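Local coordinates for protein proline iminopeptidase (Streptomyces halstedii, PDB 3WMR) that is an amidohydrolase with a hydrophobic tunnel for polyketide substrates, assigned to the proline iminopeptidase family and possibly able to release N-terminal proline, at residues W35-G40 with V76-Q81; D41-K46 with L114-D119; V121-S126 with G145-N150; R164-L169 with R196-R201; T258-G263 with V283-L288. All coordinates share one frame; numbering follows the deposited sequence.

In the fold
Contacts 1, 3 and 5 are neighbour pairs in one mixed sheet, the core of the alpha/beta hydrolase fold: contact 1 antiparallel toward one side, contact 3 central, contact 5 with edge strand 283-288. Contacts 3 and 5, centres about 10 Å apart, meet where strands 143-149 and 258-263 are neighbours, with probable hydrogen bonds M259 N to L146 O and N150 N to L261 O. Contact 2 joins two loops about 13 Å from contact 1 between centres, their segments alternating along the chain; contacts 3, 4 and 5 follow in series. Contact 4 joins the end of helix 155-166 and the turn after it to helix 189-202, in an insertion that probably caps the sheet carrying the predicted nucleophile.

Contact 1. Residues W35-G40 with V76-Q81; sequences WYRVTG and VVHYDQ
R37 and H78 run alongside each other from neighbouring strands, on one face of the antiparallel pair formed by strands 35-39 and 76-80. Their backbones make a hydrogen-bonded pair: R37 N donates to H78 O at 2.8 Å, and H78 N to R37 O at 2.9 Å. Followed outward, the R37 side chain starts with CB at 4.1 Å from H78 O. Bends at chi2 and chi3 then lay CD 3.8 Å from H78 CB, alongside the root of the imidazole. Beyond NE the chain turns back to its own strand, where NH1 makes a weak hydrogen bond with T39 OG1, 2.8 Å long and bent to 121°. The guanidinium and imidazole planes stand 71° apart, turned steeply against each other. A water in the plane of the H78 ring sits 2.9 Å from ND1; it donates to the carbonyl oxygens of R37 and V76 and also bonds T39 OG1 at 2.7 Å. On the other face Y36 CB meets Y79 CB at 4.0 Å, while V38 sits against V77. Y36 and V38 continue the hydrogen bonding to residues of or just before strand 23-29, and V77 does so to strand 49-52, placing the pair inside the alpha/beta hydrolase sheet. H78 NE2 donates to L63 O while ND1 meets the water, so the imidazole is held through both ring nitrogens, and the water it bonds ties R37 and T39 of one strand to V76 and H78 of the other.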
# COMPACT_ATOMS: atom_id res chain seq x y z
N TRP A 35 13.81 8.73 1.65
CA TRP A 35 13.26 9.66 2.63
C TRP A 35 12.35 8.96 3.63
O TRP A 35 11.51 8.13 3.25
CB TRP A 35 12.47 10.77 1.94
CG TRP A 35 11.99 11.84 2.89
CD1 TRP A 35 12.65 13.00 3.22
CD2 TRP A 35 10.76 11.86 3.63
NE1 TRP A 35 11.91 13.73 4.13
CE2 TRP A 35 10.74 13.05 4.38
CE3 TRP A 35 9.67 10.98 3.72
CZ2 TRP A 35 9.68 13.39 5.23
CZ3 TRP A 35 8.62 11.31 4.56
CH2 TRP A 35 8.64 12.51 5.31
N TYR A 36 12.48 9.34 4.90
CA TYR A 36 11.73 8.73 6.00
C TYR A 36 11.28 9.77 7.03
O TYR A 36 11.73 10.92 7.04
CB TYR A 36 12.59 7.68 6.72
CG TYR A 36 13.65 8.31 7.60
CD1 TYR A 36 14.88 8.69 7.07
CD2 TYR A 36 13.40 8.58 8.95
CE1 TYR A 36 15.84 9.30 7.86
CE2 TYR A 36 14.35 9.19 9.74
CZ TYR A 36 15.57 9.55 9.19
OH TYR A 36 16.54 10.15 9.95
N ARG A 37 10.43 9.31 7.94
CA ARG A 37 9.97 10.12 9.06
C ARG A 37 9.55 9.18 10.21
O ARG A 37 8.85 8.19 9.99
CB ARG A 37 8.80 10.98 8.57
CG ARG A 37 7.67 11.21 9.56
CD ARG A 37 6.31 11.13 8.90
NE ARG A 37 5.60 12.40 8.96
CZ ARG A 37 4.91 12.86 10.00
NH1 ARG A 37 4.81 12.17 11.13
NH2 ARG A 37 4.32 14.03 9.91
N VAL A 38 9.99 9.49 11.43
CA VAL A 38 9.58 8.75 12.63
C VAL A 38 8.64 9.61 13.47
O VAL A 38 8.89 10.81 13.68
CB VAL A 38 10.78 8.34 13.50
CG1 VAL A 38 10.32 7.55 14.71
CG2 VAL A 38 11.80 7.55 12.68
N THR A 39 7.56 9.00 13.93
CA THR A 39 6.70 9.63 14.93
C THR A 39 6.79 8.81 16.21
O THR A 39 6.74 7.57 16.16
CB THR A 39 5.25 9.72 14.43
OG1 THR A 39 5.25 10.22 13.09
CG2 THR A 39 4.45 10.66 15.31
N GLY A 40 6.94 9.50 17.34
CA GLY A 40 7.18 8.85 18.63
C GLY A 40 8.65 8.51 18.82
O GLY A 40 9.51 9.00 18.09
N VAL A 76 6.00 4.96 14.91
CA VAL A 76 5.54 4.78 13.55
C VAL A 76 6.53 5.37 12.55
O VAL A 76 6.90 6.56 12.65
CB VAL A 76 4.13 5.38 13.37
CG1 VAL A 76 3.66 5.22 11.94
CG2 VAL A 76 3.14 4.71 14.32
N VAL A 77 6.97 4.54 11.59
CA VAL A 77 7.91 4.94 10.56
C VAL A 77 7.20 5.03 9.21
O VAL A 77 6.80 4.00 8.64
CB VAL A 77 9.10 3.97 10.45
CG1 VAL A 77 10.07 4.42 9.36
CG2 VAL A 77 9.81 3.85 11.80
N HIS A 78 7.00 6.27 8.73
CA HIS A 78 6.56 6.51 7.36
C HIS A 78 7.78 6.67 6.48
O HIS A 78 8.79 7.22 6.93
CB HIS A 78 5.73 7.79 7.23
CG HIS A 78 4.35 7.69 7.80
ND1 HIS A 78 4.10 7.81 9.15
CD2 HIS A 78 3.15 7.53 7.21
CE1 HIS A 78 2.80 7.71 9.37
NE2 HIS A 78 2.20 7.53 8.21
N TYR A 79 7.71 6.19 5.24
CA TYR A 79 8.74 6.50 4.26
C TYR A 79 8.25 6.50 2.81
O TYR A 79 7.26 5.87 2.47
CB TYR A 79 9.97 5.60 4.44
CG TYR A 79 9.93 4.23 3.77
CD1 TYR A 79 9.35 3.13 4.40
CD2 TYR A 79 10.55 4.02 2.53
CE1 TYR A 79 9.35 1.87 3.81
CE2 TYR A 79 10.55 2.76 1.93
CZ TYR A 79 9.95 1.69 2.58
OH TYR A 79 9.94 0.43 1.99
N ASP A 80 8.97 7.23 1.96
CA ASP A 80 8.69 7.28 0.53
C ASP A 80 9.65 6.35 -0.16
O ASP A 80 10.86 6.49 -0.04
CB ASP A 80 8.91 8.67 -0.04
CG ASP A 80 7.87 9.66 0.40
OD1 ASP A 80 6.76 9.25 0.82
OD2 ASP A 80 8.17 10.85 0.32
N GLN A 81 9.10 5.39 -0.88
CA GLN A 81 9.89 4.48 -1.69
C GLN A 81 10.62 5.20 -2.83
O GLN A 81 10.23 6.29 -3.25
CB GLN A 81 8.99 3.35 -2.20
CG GLN A 81 8.50 2.47 -1.05
CD GLN A 81 7.26 1.67 -1.37
OE1 GLN A 81 7.12 1.11 -2.45
NE2 GLN A 81 6.36 1.57 -0.38
O HOH W 1 6.08 8.74 11.00

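Contact 2. Residues D41-K46 with L114-D119; sequences DLHSGK and LGIAGD
L42 sends CD1 against I116 CG2 at 3.8 Å, the two side chains crossing at about a right angle. The same methyl lies 3.9 Å from L114 O, at the turn where the other loop begins. In I116 the CG1 branch stands between the backbone N and the carbonyl carbon (chi1 59°), which leaves CG2, anti to the carbonyl carbon, as the branch that meets L42. H43 reaches over beside it: CG lies beside the backbone N (chi1 -54°), and the ring brings CE1 to 3.6 Å from G115 O, which sits at the ring edge, in its plane. L42 CB covers one face of this imidazole, 3.7 Å above the plane and offset toward the rim. The contact joins two loops at the surface of the alpha/beta hydrolase fold, one between strands 32-39 and 49-52, the other between helix 100-113 and strand 120-125. G115 takes positive phi in a Schellman motif ending that helix. Type I turns shape both loops, from D41 to S44 and from I116 to D119. P48 packs on both L42 and I116, and V77 of strand 76-80 lies against L42 and L114.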
# COMPACT_ATOMS: atom_id res chain seq x y z
N ASP A 41 8.93 7.66 19.80
CA ASP A 41 10.31 7.36 20.21
C ASP A 41 10.70 5.93 19.82
O ASP A 41 10.15 4.98 20.37
CB ASP A 41 10.41 7.57 21.73
CG ASP A 41 11.85 7.51 22.25
OD1 ASP A 41 12.78 7.13 21.49
OD2 ASP A 41 12.04 7.83 23.45
N LEU A 42 11.66 5.80 18.90
CA LEU A 42 12.03 4.49 18.30
C LEU A 42 12.34 3.39 19.32
O LEU A 42 11.90 2.24 19.15
CB LEU A 42 13.25 4.62 17.36
CG LEU A 42 13.07 4.98 15.88
CD1 LEU A 42 14.35 4.68 15.11
CD2 LEU A 42 11.91 4.23 15.24
N HIS A 43 13.11 3.73 20.35
CA HIS A 43 13.55 2.74 21.32
C HIS A 43 12.94 2.95 22.70
O HIS A 43 13.61 2.86 23.72
CB HIS A 43 15.08 2.71 21.37
CG HIS A 43 15.71 2.50 20.02
ND1 HIS A 43 15.75 1.27 19.40
CD2 HIS A 43 16.30 3.38 19.17
CE1 HIS A 43 16.35 1.40 18.23
NE2 HIS A 43 16.69 2.66 18.06
N SER A 44 11.64 3.23 22.73
CA SER A 44 10.86 3.13 23.96
C SER A 44 10.37 1.69 24.08
O SER A 44 10.83 0.81 23.36
CB SER A 44 9.69 4.12 23.95
OG SER A 44 9.02 4.10 25.20
N GLY A 45 9.42 1.45 24.97
CA GLY A 45 8.95 0.09 25.24
C GLY A 45 8.41 -0.75 24.09
O GLY A 45 8.27 -1.97 24.25
N LYS A 46 8.10 -0.15 22.94
CA LYS A 46 7.44 -0.88 21.85
C LYS A 46 8.19 -0.81 20.52
O LYS A 46 8.82 0.20 20.19
CB LYS A 46 6.00 -0.41 21.66
CG LYS A 46 5.24 -0.43 22.97
CD LYS A 46 3.77 -0.67 22.81
CE LYS A 46 3.17 -0.96 24.17
NZ LYS A 46 1.71 -0.77 24.10
N LEU A 114 18.21 2.86 9.89
CA LEU A 114 17.54 3.36 11.10
C LEU A 114 17.83 2.53 12.36
O LEU A 114 17.37 2.88 13.43
CB LEU A 114 16.03 3.44 10.88
CG LEU A 114 15.54 4.38 9.77
CD1 LEU A 114 14.02 4.28 9.66
CD2 LEU A 114 15.96 5.82 10.03
N GLY A 115 18.57 1.43 12.24
CA GLY A 115 18.90 0.59 13.41
C GLY A 115 17.70 -0.10 14.05
O GLY A 115 17.64 -0.27 15.26
N ILE A 116 16.74 -0.50 13.23
CA ILE A 116 15.56 -1.21 13.73
C ILE A 116 15.40 -2.60 13.13
O ILE A 116 14.38 -3.23 13.33
CB ILE A 116 14.28 -0.37 13.51
CG1 ILE A 116 14.07 -0.04 12.03
CG2 ILE A 116 14.38 0.94 14.30
CD1 ILE A 116 12.77 0.70 11.75
N ALA A 117 16.40 -3.08 12.40
CA ALA A 117 16.30 -4.40 11.77
C ALA A 117 16.11 -5.51 12.81
O ALA A 117 15.58 -6.57 12.50
CB ALA A 117 17.52 -4.68 10.89
N GLY A 118 16.53 -5.25 14.05
CA GLY A 118 16.42 -6.24 15.13
C GLY A 118 15.02 -6.47 15.68
O GLY A 118 14.79 -7.48 16.33
N ASP A 119 14.09 -5.54 15.45
CA ASP A 119 12.76 -5.62 16.04
C ASP A 119 11.77 -4.62 15.42
O ASP A 119 11.92 -3.41 15.59
CB ASP A 119 12.85 -5.37 17.55
CG ASP A 119 11.60 -5.76 18.27
OD1 ASP A 119 10.72 -6.36 17.63
OD2 ASP A 119 11.47 -5.48 19.46

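Contact 3. Residues V121-S126 with G145-N150; sequences VLFGQS and GLVVAN
F123 packs across two residues of the neighbouring strand, its CD1 3.6 Å from V147 CG1 and its CZ 3.4 Å from A149 CB. The strands are the parallel pair of the beta-alpha-beta unit formed by strand 120-125, helix 127-137 and strand 143-149, at the centre of the alpha/beta hydrolase sheet. With CG anti to the backbone N (chi1 175°), the F123 ring leans along its own strand far enough to reach both partners. M66 and M307 touch the F123 side chain, and Y310 packs on V147, so helix 300-312 helps cover that face. On the other face L122 CB touches L146 CD1 at 4.1 Å, with helix 127-137 behind. The backbone bonds alternate between strands: V147 N donates to L122 O at 2.7 Å, G124 N to V147 O at 2.8 Å, and A149 N to G124 O at 2.9 Å. Q125 OE1 bonds Y62 OH, while H293, predicted to be catalytic, touches Q125, S126 and N150. S126, the predicted nucleophile, follows the strand with positive phi (67°), consistent with a GxSxG nucleophile elbow. Its backbone is tied back to the sheet by S126 N, which donates to A149 O at 2.9 Å with an N-H...O angle of 158°.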
# COMPACT_ATOMS: atom_id res chain seq x y z
N VAL A 121 7.52 -4.26 13.30
CA VAL A 121 6.27 -4.79 12.75
C VAL A 121 6.09 -4.12 11.39
O VAL A 121 6.48 -2.97 11.22
CB VAL A 121 5.09 -4.48 13.70
CG1 VAL A 121 3.76 -5.01 13.19
CG2 VAL A 121 5.38 -5.05 15.08
N LEU A 122 5.58 -4.85 10.40
CA LEU A 122 5.30 -4.27 9.09
C LEU A 122 3.81 -4.14 8.83
O LEU A 122 3.05 -5.09 9.06
CB LEU A 122 5.91 -5.11 7.95
CG LEU A 122 7.41 -5.20 7.72
CD1 LEU A 122 7.64 -5.99 6.45
CD2 LEU A 122 8.06 -3.83 7.61
N PHE A 123 3.41 -2.95 8.37
CA PHE A 123 2.05 -2.70 7.86
C PHE A 123 2.23 -2.32 6.40
O PHE A 123 2.96 -1.39 6.07
CB PHE A 123 1.42 -1.54 8.63
CG PHE A 123 0.07 -1.11 8.10
CD1 PHE A 123 -1.09 -1.62 8.63
CD2 PHE A 123 -0.01 -0.16 7.09
CE1 PHE A 123 -2.32 -1.20 8.16
CE2 PHE A 123 -1.26 0.29 6.62
CZ PHE A 123 -2.41 -0.23 7.16
N GLY A 124 1.60 -3.06 5.51
CA GLY A 124 1.77 -2.82 4.08
C GLY A 124 0.40 -2.59 3.50
O GLY A 124 -0.46 -3.43 3.63
N GLN A 125 0.20 -1.41 2.90
CA GLN A 125 -1.09 -1.03 2.33
C GLN A 125 -1.04 -1.11 0.81
O GLN A 125 -0.14 -0.54 0.22
CB GLN A 125 -1.42 0.40 2.78
CG GLN A 125 -2.89 0.73 2.77
CD GLN A 125 -3.40 1.17 1.43
OE1 GLN A 125 -2.62 1.51 0.54
NE2 GLN A 125 -4.72 1.21 1.27
N SER A 126 -1.96 -1.86 0.18
CA SER A 126 -2.00 -1.99 -1.29
C SER A 126 -0.77 -2.75 -1.76
O SER A 126 -0.42 -3.77 -1.16
CB SER A 126 -2.18 -0.59 -1.96
OG SER A 126 -1.77 -0.50 -3.33
N GLY A 145 5.46 -9.25 13.20
CA GLY A 145 4.12 -9.37 12.68
C GLY A 145 4.00 -8.65 11.35
O GLY A 145 4.79 -7.76 11.05
N LEU A 146 3.02 -9.04 10.56
CA LEU A 146 2.76 -8.43 9.26
C LEU A 146 1.29 -8.08 9.15
O LEU A 146 0.42 -8.94 9.38
CB LEU A 146 3.10 -9.39 8.12
CG LEU A 146 2.66 -9.00 6.70
CD1 LEU A 146 3.37 -7.75 6.21
CD2 LEU A 146 2.93 -10.19 5.75
N VAL A 147 1.01 -6.86 8.74
CA VAL A 147 -0.34 -6.50 8.32
C VAL A 147 -0.35 -6.24 6.81
O VAL A 147 0.48 -5.50 6.29
CB VAL A 147 -0.87 -5.28 9.07
CG1 VAL A 147 -2.33 -5.03 8.69
CG2 VAL A 147 -0.72 -5.48 10.56
N VAL A 148 -1.29 -6.88 6.13
CA VAL A 148 -1.53 -6.65 4.72
C VAL A 148 -2.93 -6.05 4.62
O VAL A 148 -3.94 -6.75 4.76
CB VAL A 148 -1.36 -7.92 3.86
CG1 VAL A 148 0.07 -8.41 3.95
CG2 VAL A 148 -2.34 -9.02 4.25
N ALA A 149 -2.95 -4.74 4.40
CA ALA A 149 -4.14 -3.92 4.41
C ALA A 149 -4.50 -3.49 3.00
O ALA A 149 -3.69 -2.85 2.34
CB ALA A 149 -3.90 -2.69 5.27
N ASN A 150 -5.71 -3.83 2.54
CA ASN A 150 -6.21 -3.39 1.23
C ASN A 150 -5.28 -3.86 0.14
O ASN A 150 -5.03 -3.16 -0.85
CB ASN A 150 -6.37 -1.88 1.19
CG ASN A 150 -6.94 -1.33 2.49
OD1 ASN A 150 -8.10 -1.58 2.82
ND2 ASN A 150 -6.13 -0.63 3.23

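Contact 4. Residues R164-L169 with R196-R201; sequences RLRALL and RAFYDR
L168 O receives R201 NH1 at 3.0 Å, a fairly straight bond from the donor (160°) that joins the turn after helix 155-166 to helix 189-202. Both helices belong to the insertion between strands 143-149 and 258-263 of the alpha/beta hydrolase fold, which probably forms the helical cap domain found in this family. The oxygen lies near the guanidinium plane of R201, but NH1 sits well above the carbonyl plane, 64° out of it, and so misses the lone pairs. Extended from CG to NE, the arginine reaches from helix 189-202 to the turn after helix 155-166. L169 CD2 lies over one face of its guanidinium, offset toward the rim and 3.9 Å from NH1. Were R201 an alanine, L168 O would probably lose this donor and L169 CD2 the flat group it lies over. A type I turn from R166 to L169 brings this leucine toward the helix, where CD2 also meets A197 O at 3.8 Å. CD1 of L169 comes to the edge of the F198 ring, near its plane. F198 carries its CG anti to the backbone N (chi1 -179°), which directs the ring across to helix 155-166. The F198 and L165 side chains cross at about a right angle, and R166 CG lies 4.3 Å from F198 CD2. R166 itself pairs with E181, while F236 and H202 add rings against F198. L165 presents two carbons to this ring: CB is 3.8 Å from F198 CE2, and CD1 is 4.0 Å from F198 CZ.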
# COMPACT_ATOMS: atom_id res chain seq x y z
N ARG A 164 -15.31 -7.46 -12.63
CA ARG A 164 -16.56 -7.72 -11.92
C ARG A 164 -17.16 -6.42 -11.38
O ARG A 164 -18.34 -6.11 -11.61
CB ARG A 164 -16.33 -8.73 -10.80
CG ARG A 164 -17.60 -9.35 -10.26
CD ARG A 164 -17.32 -10.39 -9.18
NE ARG A 164 -16.61 -9.82 -8.04
CZ ARG A 164 -17.15 -9.03 -7.11
NH1 ARG A 164 -18.43 -8.67 -7.16
NH2 ARG A 164 -16.39 -8.57 -6.12
N LEU A 165 -16.34 -5.64 -10.69
CA LEU A 165 -16.80 -4.36 -10.10
C LEU A 165 -17.20 -3.35 -11.16
O LEU A 165 -18.18 -2.60 -10.98
CB LEU A 165 -15.69 -3.76 -9.23
CG LEU A 165 -15.26 -4.60 -8.02
CD1 LEU A 165 -14.14 -3.86 -7.30
CD2 LEU A 165 -16.43 -4.87 -7.10
N ARG A 166 -16.46 -3.34 -12.26
CA ARG A 166 -16.71 -2.41 -13.36
C ARG A 166 -18.04 -2.72 -14.04
O ARG A 166 -18.76 -1.80 -14.41
CB ARG A 166 -15.57 -2.42 -14.38
CG ARG A 166 -14.31 -1.67 -13.94
CD ARG A 166 -13.11 -2.04 -14.83
NE ARG A 166 -13.36 -1.71 -16.24
CZ ARG A 166 -12.55 -1.02 -17.04
NH1 ARG A 166 -11.37 -0.60 -16.61
NH2 ARG A 166 -12.91 -0.77 -18.29
N ALA A 167 -18.37 -4.00 -14.17
CA ALA A 167 -19.70 -4.44 -14.66
C ALA A 167 -20.88 -3.99 -13.78
O ALA A 167 -22.02 -4.06 -14.22
CB ALA A 167 -19.73 -5.96 -14.81
N LEU A 168 -20.62 -3.56 -12.54
CA LEU A 168 -21.67 -3.02 -11.65
C LEU A 168 -21.79 -1.50 -11.73
O LEU A 168 -22.68 -0.91 -11.10
CB LEU A 168 -21.42 -3.45 -10.20
CG LEU A 168 -21.47 -4.96 -9.95
CD1 LEU A 168 -20.87 -5.31 -8.60
CD2 LEU A 168 -22.91 -5.49 -10.06
N LEU A 169 -20.92 -0.86 -12.50
CA LEU A 169 -21.04 0.57 -12.76
C LEU A 169 -22.17 0.83 -13.75
O LEU A 169 -22.58 -0.10 -14.45
CB LEU A 169 -19.74 1.13 -13.33
CG LEU A 169 -18.54 1.10 -12.37
CD1 LEU A 169 -17.30 1.52 -13.12
CD2 LEU A 169 -18.78 2.02 -11.18
N ARG A 196 -13.84 8.20 -11.52
CA ARG A 196 -14.34 8.67 -10.22
C ARG A 196 -15.58 7.94 -9.74
O ARG A 196 -15.75 7.72 -8.55
CB ARG A 196 -14.62 10.17 -10.28
CG ARG A 196 -13.35 11.00 -10.24
CD ARG A 196 -12.98 11.29 -8.81
NE ARG A 196 -14.07 12.07 -8.23
CZ ARG A 196 -14.42 12.07 -6.95
NH1 ARG A 196 -13.78 11.34 -6.07
NH2 ARG A 196 -15.44 12.82 -6.57
N ALA A 197 -16.45 7.56 -10.66
CA ALA A 197 -17.54 6.67 -10.30
C ALA A 197 -17.00 5.36 -9.67
O ALA A 197 -17.66 4.80 -8.81
CB ALA A 197 -18.41 6.37 -11.51
N PHE A 198 -15.82 4.89 -10.08
CA PHE A 198 -15.23 3.68 -9.46
C PHE A 198 -14.57 4.05 -8.14
O PHE A 198 -14.80 3.39 -7.13
CB PHE A 198 -14.21 2.99 -10.40
CG PHE A 198 -13.59 1.72 -9.84
CD1 PHE A 198 -12.51 1.78 -8.95
CD2 PHE A 198 -14.04 0.47 -10.24
CE1 PHE A 198 -11.93 0.61 -8.46
CE2 PHE A 198 -13.47 -0.69 -9.76
CZ PHE A 198 -12.41 -0.62 -8.88
N TYR A 199 -13.77 5.11 -8.13
CA TYR A 199 -13.01 5.48 -6.94
C TYR A 199 -13.96 5.81 -5.79
O TYR A 199 -13.75 5.38 -4.66
CB TYR A 199 -12.05 6.65 -7.20
CG TYR A 199 -10.67 6.28 -7.77
CD1 TYR A 199 -10.55 5.42 -8.86
CD2 TYR A 199 -9.51 6.83 -7.25
CE1 TYR A 199 -9.29 5.08 -9.39
CE2 TYR A 199 -8.25 6.53 -7.78
CZ TYR A 199 -8.15 5.65 -8.84
OH TYR A 199 -6.91 5.38 -9.34
N ASP A 200 -15.03 6.55 -6.09
CA ASP A 200 -16.01 6.94 -5.08
C ASP A 200 -16.66 5.72 -4.42
O ASP A 200 -17.16 5.85 -3.31
CB ASP A 200 -17.11 7.83 -5.67
CG ASP A 200 -16.59 9.15 -6.22
OD1 ASP A 200 -15.45 9.55 -5.91
OD2 ASP A 200 -17.33 9.81 -6.97
N ARG A 201 -16.65 4.55 -5.06
CA ARG A 201 -17.23 3.37 -4.42
C ARG A 201 -16.20 2.52 -3.69
O ARG A 201 -16.47 2.01 -2.59
CB ARG A 201 -17.92 2.46 -5.44
CG ARG A 201 -19.14 3.07 -6.10
CD ARG A 201 -19.76 2.06 -7.04
NE ARG A 201 -20.91 2.60 -7.78
CZ ARG A 201 -21.67 1.87 -8.58
NH1 ARG A 201 -21.43 0.58 -8.78
NH2 ARG A 201 -22.68 2.45 -9.22

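Contact 5. Residues T258-G263 with V283-L288; sequences TMVLIG and VRYEVL
Y285 has V260 CG1 at its ring edge, near the plane and 4.0 Å from CD1, while I262 CD1 approaches obliquely, 3.6 Å from the phenol OH. The other flat group, the R284 guanidinium, holds a water in its plane: NE donates to it at 2.9 Å, and the water donates to T258 O. These residues lie on parallel strands 258-263 and 283-288, joined through helix 270-279 as a beta-alpha-beta unit at one margin of the alpha/beta hydrolase sheet. R284 CG meets M259 CG at 3.7 Å on the face where M259 SD also touches E286 CG at 3.8 Å. Farther along, L261 CG packs on L288 CD1 at 3.8 Å. I262 has CG1 between its backbone N and carbonyl carbon (chi1 60°), a setting that carries CD1 to the tyrosine. With an alanine for Y285, V260 CG1 and I262 CD1 would probably lose the ring they pack against, opening a gap beside them. Five backbone bonds alternate between the strands, from R284 N to T258 O (2.9 Å) through to L288 N to I262 O. Next to I262, G263 N bonds D266 OD2, a predicted active-site carboxylate. Hydrophobic side chains and regular amide bonding thus join edge strand 283-288 to the sheet, while R284 NE bonds the water and NH1 bonds S313 OG.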
# COMPACT_ATOMS: atom_id res chain seq x y z
N THR A 258 -0.04 -12.76 11.01
CA THR A 258 -0.38 -11.88 9.92
C THR A 258 -1.84 -11.47 10.05
O THR A 258 -2.69 -12.28 10.45
CB THR A 258 -0.12 -12.57 8.57
OG1 THR A 258 1.28 -12.90 8.47
CG2 THR A 258 -0.52 -11.67 7.39
N MET A 259 -2.14 -10.21 9.74
CA MET A 259 -3.54 -9.75 9.73
C MET A 259 -3.91 -9.23 8.34
O MET A 259 -3.19 -8.39 7.78
CB MET A 259 -3.81 -8.64 10.77
CG MET A 259 -5.26 -8.17 10.76
SD MET A 259 -5.79 -7.09 12.12
CE MET A 259 -4.51 -5.85 12.04
N VAL A 260 -5.03 -9.74 7.80
CA VAL A 260 -5.61 -9.21 6.57
C VAL A 260 -6.71 -8.24 6.96
O VAL A 260 -7.62 -8.61 7.70
CB VAL A 260 -6.21 -10.32 5.70
CG1 VAL A 260 -6.89 -9.73 4.46
CG2 VAL A 260 -5.13 -11.33 5.29
N LEU A 261 -6.60 -7.00 6.48
CA LEU A 261 -7.55 -5.95 6.81
C LEU A 261 -7.97 -5.30 5.51
O LEU A 261 -7.13 -4.75 4.79
CB LEU A 261 -6.91 -4.91 7.73
CG LEU A 261 -7.84 -3.83 8.33
CD1 LEU A 261 -7.32 -3.43 9.70
CD2 LEU A 261 -7.98 -2.60 7.44
N ILE A 262 -9.26 -5.38 5.21
CA ILE A 262 -9.82 -4.75 4.02
C ILE A 262 -11.08 -4.01 4.41
O ILE A 262 -11.61 -4.19 5.54
CB ILE A 262 -10.13 -5.79 2.90
CG1 ILE A 262 -11.14 -6.82 3.40
CG2 ILE A 262 -8.86 -6.50 2.43
CD1 ILE A 262 -11.69 -7.72 2.32
N GLY A 263 -11.54 -3.15 3.52
CA GLY A 263 -12.87 -2.54 3.66
C GLY A 263 -13.92 -3.42 3.00
O GLY A 263 -13.61 -4.14 2.05
N VAL A 283 -2.97 -16.40 10.49
CA VAL A 283 -3.59 -15.26 9.83
C VAL A 283 -4.98 -14.95 10.33
O VAL A 283 -5.81 -15.84 10.54
CB VAL A 283 -3.62 -15.45 8.29
CG1 VAL A 283 -4.50 -16.65 7.89
CG2 VAL A 283 -4.07 -14.16 7.60
N ARG A 284 -5.24 -13.66 10.51
CA ARG A 284 -6.54 -13.21 10.99
C ARG A 284 -7.14 -12.19 10.01
O ARG A 284 -6.41 -11.53 9.29
CB ARG A 284 -6.43 -12.67 12.41
CG ARG A 284 -5.66 -11.37 12.56
CD ARG A 284 -5.36 -11.08 14.03
NE ARG A 284 -4.22 -11.87 14.53
CZ ARG A 284 -3.63 -11.67 15.71
NH1 ARG A 284 -4.06 -10.72 16.54
NH2 ARG A 284 -2.62 -12.45 16.07
N TYR A 285 -8.47 -12.12 9.99
CA TYR A 285 -9.24 -11.43 8.98
C TYR A 285 -10.15 -10.35 9.58
O TYR A 285 -10.95 -10.62 10.49
CB TYR A 285 -10.10 -12.48 8.27
CG TYR A 285 -10.84 -12.03 7.02
CD1 TYR A 285 -10.21 -11.23 6.06
CD2 TYR A 285 -12.14 -12.46 6.77
CE1 TYR A 285 -10.88 -10.84 4.91
CE2 TYR A 285 -12.81 -12.09 5.62
CZ TYR A 285 -12.17 -11.27 4.69
OH TYR A 285 -12.82 -10.89 3.55
N GLU A 286 -10.03 -9.12 9.08
CA GLU A 286 -10.85 -8.02 9.56
C GLU A 286 -11.42 -7.25 8.39
O GLU A 286 -10.67 -6.91 7.47
CB GLU A 286 -10.00 -7.06 10.41
CG GLU A 286 -9.49 -7.64 11.70
CD GLU A 286 -10.58 -7.82 12.76
OE1 GLU A 286 -11.73 -7.36 12.56
OE2 GLU A 286 -10.26 -8.43 13.79
N VAL A 287 -12.72 -6.99 8.43
CA VAL A 287 -13.41 -6.21 7.40
C VAL A 287 -14.03 -4.99 8.06
O VAL A 287 -14.78 -5.11 9.02
CB VAL A 287 -14.50 -7.03 6.70
CG1 VAL A 287 -15.14 -6.23 5.57
CG2 VAL A 287 -13.92 -8.33 6.14
N LEU A 288 -13.68 -3.81 7.57
CA LEU A 288 -14.25 -2.58 8.08
C LEU A 288 -15.45 -2.24 7.19
O LEU A 288 -15.32 -1.90 6.01
CB LEU A 288 -13.20 -1.49 8.15
CG LEU A 288 -12.29 -1.68 9.38
CD1 LEU A 288 -11.38 -2.90 9.22
CD2 LEU A 288 -11.44 -0.44 9.65
O HOH W 2 -2.69 -13.83 13.10